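Local coordinates for carbon monoxide oxidation system transcription regulator CooA-1 (Carboxydothermus hydrogenoformans, PDB 6CPB), which senses carbon monoxide through heme and probably controls transcription by binding DNA, this chain being its heme domain, at residues N13-E16 with Y17-V20; L35-P38 with N39-R42; I74-T77 with H78-A81. All blocks are in the same frame, centred on the assembly; numbering follows the deposited sequence.

Interaction 1 (N13-E16 with Y17-V20)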
# COMPACT_ATOMS: atom_id res chain seq x y z
N ASN A 13 -4.32 21.56 8.38
CA ASN A 13 -4.23 22.92 8.88
C ASN A 13 -4.27 23.96 7.77
O ASN A 13 -3.94 25.12 8.01
CB ASN A 13 -2.97 23.06 9.72
CG ASN A 13 -3.07 22.26 11.00
OD1 ASN A 13 -4.11 22.28 11.66
ND2 ASN A 13 -2.04 21.51 11.32
N SER A 14 -4.72 23.58 6.58
CA SER A 14 -4.80 24.50 5.45
C SER A 14 -6.24 24.89 5.17
O SER A 14 -7.10 24.03 4.96
CB SER A 14 -4.22 23.86 4.20
OG SER A 14 -2.82 23.86 4.24
N GLU A 15 -6.48 26.19 5.07
CA GLU A 15 -7.81 26.70 4.76
C GLU A 15 -8.37 26.09 3.48
O GLU A 15 -9.57 25.81 3.38
CB GLU A 15 -7.72 28.23 4.66
CG GLU A 15 -9.02 28.93 4.37
CD GLU A 15 -8.90 30.46 4.39
OE1 GLU A 15 -7.79 31.01 4.61
OE2 GLU A 15 -9.94 31.12 4.20
N GLU A 16 -7.51 25.87 2.47
CA GLU A 16 -7.96 25.35 1.18
C GLU A 16 -8.65 24.00 1.30
O GLU A 16 -9.46 23.65 0.43
CB GLU A 16 -6.77 25.26 0.23
CG GLU A 16 -7.05 24.65 -1.14
CD GLU A 16 -8.02 25.45 -2.01
OE1 GLU A 16 -8.30 26.63 -1.73
OE2 GLU A 16 -8.51 24.86 -3.00
N TYR A 17 -8.33 23.22 2.34
CA TYR A 17 -8.92 21.91 2.56
C TYR A 17 -10.06 21.94 3.58
O TYR A 17 -10.62 20.88 3.89
CB TYR A 17 -7.84 20.93 3.02
CG TYR A 17 -6.86 20.57 1.93
CD1 TYR A 17 -5.76 21.37 1.65
CD2 TYR A 17 -7.00 19.40 1.20
CE1 TYR A 17 -4.86 21.04 0.66
CE2 TYR A 17 -6.11 19.06 0.22
CZ TYR A 17 -5.03 19.87 -0.05
OH TYR A 17 -4.15 19.49 -1.04
N SER A 18 -10.39 23.11 4.13
CA SER A 18 -11.33 23.16 5.24
C SER A 18 -12.72 22.67 4.83
O SER A 18 -13.44 22.09 5.66
CB SER A 18 -11.39 24.56 5.84
OG SER A 18 -11.81 25.52 4.88
N GLY A 19 -13.11 22.88 3.57
CA GLY A 19 -14.41 22.42 3.13
C GLY A 19 -14.47 20.92 2.95
O GLY A 19 -15.41 20.26 3.39
N VAL A 20 -13.46 20.36 2.29
CA VAL A 20 -13.50 18.92 2.04
C VAL A 20 -13.35 18.15 3.34
O VAL A 20 -13.95 17.08 3.50
CB VAL A 20 -12.49 18.52 0.95
CG1 VAL A 20 -11.07 18.71 1.41
CG2 VAL A 20 -12.74 17.09 0.51
O HOH W 1 -11.91 22.57 0.98
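Glu15 O is gripped twice by Ser18, once through its backbone and once through its side chain. The hydroxyl OG of Ser18 donates to Glu15 O over 2.7 Å, lying in the carbonyl plane and on a lone pair. Ser18 N reaches the same Glu15 O at 2.9 Å with a nearly straight N-H (165°), but from above the plane, 62° out of it, so the two donors use different parts of the oxygen. The torsion of Ser18 explains the side-chain bond: OG sits between the backbone N and the carbonyl carbon (chi1 60°), which folds it back over the preceding turn. One residue earlier the same three-residue spacing recurs, with Tyr17 N bonded to Ser14 O at 3.0 Å. The Tyr17 ring then runs beside Ser14, whose CB meets CD1 of Tyr17 edge-on at 3.9 Å; beyond the two segments the ring meets Phe106, while Ser14 OG is bonded back to Glu10 O. One residue further along, a water links Glu16 O and Val20 N, donating to Glu16 O at 2.7 Å and accepting from Val20 N at 3.0 Å. The contact thus amounts to two consecutive turns closed by three-residue backbone bonds at the surface, leading from helix 9-12 into helix 18-21, with a serine hydroxyl returned to the carbonyl three residues before it.

Interaction 2 (L35-P38 with N39-R42)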
# COMPACT_ATOMS: atom_id res chain seq x y z
N LEU A 35 -9.79 1.15 17.75
CA LEU A 35 -10.54 1.93 16.76
C LEU A 35 -11.36 1.04 15.85
O LEU A 35 -12.56 1.29 15.65
CB LEU A 35 -9.59 2.77 15.90
CG LEU A 35 -9.03 4.06 16.50
CD1 LEU A 35 -8.05 3.80 17.63
CD2 LEU A 35 -8.38 4.87 15.42
N TYR A 36 -10.73 0.03 15.26
CA TYR A 36 -11.37 -0.83 14.28
C TYR A 36 -10.70 -2.20 14.34
O TYR A 36 -9.59 -2.34 14.87
CB TYR A 36 -11.25 -0.29 12.84
CG TYR A 36 -11.87 1.07 12.64
CD1 TYR A 36 -13.25 1.25 12.67
CD2 TYR A 36 -11.07 2.20 12.41
CE1 TYR A 36 -13.81 2.49 12.49
CE2 TYR A 36 -11.64 3.45 12.23
CZ TYR A 36 -13.00 3.59 12.27
OH TYR A 36 -13.55 4.84 12.08
N THR A 37 -11.37 -3.19 13.78
CA THR A 37 -10.89 -4.57 13.77
C THR A 37 -11.03 -5.13 12.37
O THR A 37 -11.67 -4.52 11.50
CB THR A 37 -11.68 -5.46 14.73
OG1 THR A 37 -13.01 -5.62 14.24
CG2 THR A 37 -11.69 -4.90 16.14
N PRO A 38 -10.48 -6.32 12.12
CA PRO A 38 -10.65 -6.93 10.81
C PRO A 38 -12.10 -7.15 10.43
O PRO A 38 -12.42 -7.20 9.24
CB PRO A 38 -9.89 -8.26 10.94
CG PRO A 38 -8.79 -7.91 11.90
CD PRO A 38 -9.46 -7.04 12.92
N ASN A 39 -12.99 -7.27 11.41
CA ASN A 39 -14.40 -7.53 11.16
C ASN A 39 -15.23 -6.27 10.96
O ASN A 39 -16.42 -6.39 10.69
CB ASN A 39 -15.02 -8.31 12.33
CG ASN A 39 -14.67 -9.77 12.34
OD1 ASN A 39 -13.69 -10.20 11.75
ND2 ASN A 39 -15.47 -10.55 13.05
N THR A 40 -14.65 -5.09 11.13
CA THR A 40 -15.42 -3.86 10.91
C THR A 40 -16.07 -3.90 9.53
O THR A 40 -15.39 -4.01 8.51
CB THR A 40 -14.49 -2.65 11.05
OG1 THR A 40 -14.03 -2.56 12.41
CG2 THR A 40 -15.21 -1.36 10.64
N GLU A 41 -17.40 -3.83 9.51
CA GLU A 41 -18.12 -4.03 8.26
C GLU A 41 -18.00 -2.82 7.34
O GLU A 41 -17.84 -2.97 6.12
CB GLU A 41 -19.59 -4.34 8.53
CG GLU A 41 -19.86 -5.77 8.95
CD GLU A 41 -21.34 -6.12 8.91
OE1 GLU A 41 -22.15 -5.23 8.58
OE2 GLU A 41 -21.69 -7.28 9.21
N ARG A 42 -18.10 -1.61 7.89
CA ARG A 42 -18.04 -0.43 7.05
C ARG A 42 -16.64 -0.28 6.46
O ARG A 42 -15.64 -0.41 7.17
CB ARG A 42 -18.43 0.80 7.87
CG ARG A 42 -19.91 0.84 8.23
CD ARG A 42 -20.58 2.08 7.70
NE ARG A 42 -20.43 2.20 6.25
CZ ARG A 42 -20.84 3.24 5.54
NH1 ARG A 42 -20.65 3.25 4.23
NH2 ARG A 42 -21.45 4.26 6.12
O HOH W 2 -12.61 -4.03 8.29
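Thr40 turns its hydroxyl back onto Thr37, and Thr37 N points straight at it: the N-H meets Thr40 OG1 at 3.1 Å with an angle of 179°. Rotation about the first bond of Thr40 sets this up, because OG1 lies beside its own backbone N (chi1 -66°), where it can receive the amide, while CG2 is left on the other branch to meet Tyr36. Thr40 CG2 approaches Tyr36 CD1 at 3.8 Å, and Thr40 OG1 also lies 3.6 Å from Tyr36 CB, the two side chains crossing at a slant. Thr37 takes a different rotamer: its OG1 stands between the backbone N and the carbonyl carbon (chi1 68°) and thereby leans over the turn, accepting Asn39 N at 3.3 Å. The backbone closes beneath with Thr40 N bonded to Thr37 O at 3.1 Å, the donor standing above the carbonyl plane. Both threonines therefore hold the corner by side chain as well as by main chain. On the strand side, Leu35 and Tyr36 both face Ile83 in a classic beta bulge, and Tyr36 and Thr40 rest on Thr77. A water donates to Thr40 O at 2.8 Å, although a glycerol, probably from the crystallisation liquor, also reaches this oxygen. Three features define the corner at the end of strand 34-36: a type I beta turn from Thr37 to Thr40, an ST turn made by Thr37 OG1 with Asn39 N, and a threonine hydroxyl that receives the first amide of the turn.

Interaction 3 (I74-T77 with H78-A81)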
# COMPACT_ATOMS: atom_id res chain seq x y z
N ILE A 74 -2.81 8.36 7.19
CA ILE A 74 -4.13 7.87 6.77
C ILE A 74 -4.08 6.37 6.54
O ILE A 74 -3.05 5.81 6.14
CB ILE A 74 -4.55 8.65 5.50
CG1 ILE A 74 -6.07 8.62 5.27
CG2 ILE A 74 -3.82 8.17 4.27
CD1 ILE A 74 -6.53 9.62 4.23
N PHE A 75 -5.20 5.70 6.80
CA PHE A 75 -5.32 4.25 6.61
C PHE A 75 -6.80 3.93 6.39
O PHE A 75 -7.60 4.83 6.11
CB PHE A 75 -4.61 3.52 7.77
CG PHE A 75 -4.51 2.01 7.60
CD1 PHE A 75 -4.11 1.42 6.41
CD2 PHE A 75 -4.84 1.18 8.66
CE1 PHE A 75 -4.06 0.04 6.28
CE2 PHE A 75 -4.78 -0.19 8.54
CZ PHE A 75 -4.37 -0.76 7.35
N CYS A 76 -7.18 2.66 6.48
CA CYS A 76 -8.52 2.27 6.10
C CYS A 76 -8.87 0.94 6.75
O CYS A 76 -7.99 0.18 7.17
CB CYS A 76 -8.62 2.15 4.58
SG CYS A 76 -7.34 1.08 3.87
N THR A 77 -10.17 0.67 6.80
CA THR A 77 -10.66 -0.63 7.22
C THR A 77 -10.67 -1.56 6.00
O THR A 77 -10.14 -1.24 4.94
CB THR A 77 -12.03 -0.50 7.87
OG1 THR A 77 -12.95 -0.05 6.87
CG2 THR A 77 -12.01 0.45 9.05
N HIS A 78 -11.25 -2.75 6.15
CA HIS A 78 -11.26 -3.75 5.09
C HIS A 78 -9.86 -4.16 4.67
O HIS A 78 -9.60 -4.54 3.53
CB HIS A 78 -12.10 -3.30 3.89
CG HIS A 78 -13.57 -3.48 4.08
ND1 HIS A 78 -14.37 -4.05 3.12
CD2 HIS A 78 -14.38 -3.16 5.12
CE1 HIS A 78 -15.62 -4.08 3.56
NE2 HIS A 78 -15.65 -3.55 4.77
N THR A 79 -8.92 -4.11 5.61
CA THR A 79 -7.53 -4.49 5.36
C THR A 79 -7.04 -5.53 6.36
O THR A 79 -5.83 -5.66 6.57
CB THR A 79 -6.65 -3.24 5.36
OG1 THR A 79 -6.87 -2.52 6.59
CG2 THR A 79 -7.01 -2.34 4.18
N ARG A 80 -7.96 -6.28 6.97
CA ARG A 80 -7.64 -7.45 7.79
C ARG A 80 -6.78 -7.11 9.01
O ARG A 80 -6.09 -7.97 9.56
CB ARG A 80 -7.02 -8.58 6.96
CG ARG A 80 -7.91 -9.05 5.83
CD ARG A 80 -7.32 -10.28 5.16
NE ARG A 80 -7.69 -10.34 3.75
CZ ARG A 80 -8.61 -11.14 3.22
NH1 ARG A 80 -9.30 -11.99 3.97
NH2 ARG A 80 -8.84 -11.09 1.91
N ALA A 81 -6.86 -5.87 9.49
CA ALA A 81 -5.99 -5.39 10.56
C ALA A 81 -6.80 -4.84 11.73
O ALA A 81 -7.93 -4.37 11.57
CB ALA A 81 -5.07 -4.30 10.03
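Thr77, Thr79 and His78 carry this contact, where the chain leaves strand 74-76 and turns toward strand 82-85. Thr79, pointing back at the strand, is modelled in two conformers; in the one described, its OG1 donates to Cys76 O at 3.0 Å from 36° above the carbonyl plane. OG1 there lies between the backbone N and the carbonyl carbon (chi1 54°), which aims it at the strand end and at the Phe75 ring, whose CZ is 3.2 Å from Thr79 OG1. The ring comes from the opposite direction, with Phe75 CG anti to the backbone N; separately, Ala81 CB lies at the ring edge, 4.4 Å from Phe75 CE2. On its far reaches Phe75 packs on Val55 and on Leu117 and Leu120 of helix 108-135. Replacing Phe75 with an alanine would probably open a gap beside Thr79 OG1 and Ala81 and lose the packing on Val55, Leu117 and Leu120.

His78 adopts a backbone with positive phi (60°), unusual for a residue with a side chain, and its CB comes within 3.0 Å of Thr77 O. CD2 of the His78 imidazole stands 3.8 Å from Thr77 OG1. Neither polar end depends on the other: Thr77 OG1 is bonded to Arg42 O and Leu44 N, and His78 NE2 to Glu41 O. In other structures of this protein His78 is an axial ligand of the heme iron, and Thr79 and Arg80 also line the heme site; no heme is bound to this chain here. The chemistry therefore implies a division of labour: Thr79 OG1 and the Phe75 ring close the turn within the two segments, while Thr77 OG1 and His78 NE2 bind backbone atoms of residues 41-44.

Interactions 2 and 3 form one neighbourhood, their centres 8 Å apart, although they are in series along the chain. Two probable hydrogen bonds tie the 39-42 loop to the heme-binding turn. One joins His78 NE2 to Glu41 O at 2.6 Å. The other joins Thr77 OG1 to Arg42 O at 2.7 Å. Pro38 CG also packs on Arg80 O at 3.6 Å. In this heme-free chain interaction 2 thus holds the imidazole that is an axial ligand in other structures of the protein; how that bond stands with heme bound cannot be read from it. Lys122 of the second subunit, also a heme-site residue, packs on Arg80. Interaction 1 stands apart, its nearest atoms about 10 Å from interaction 3.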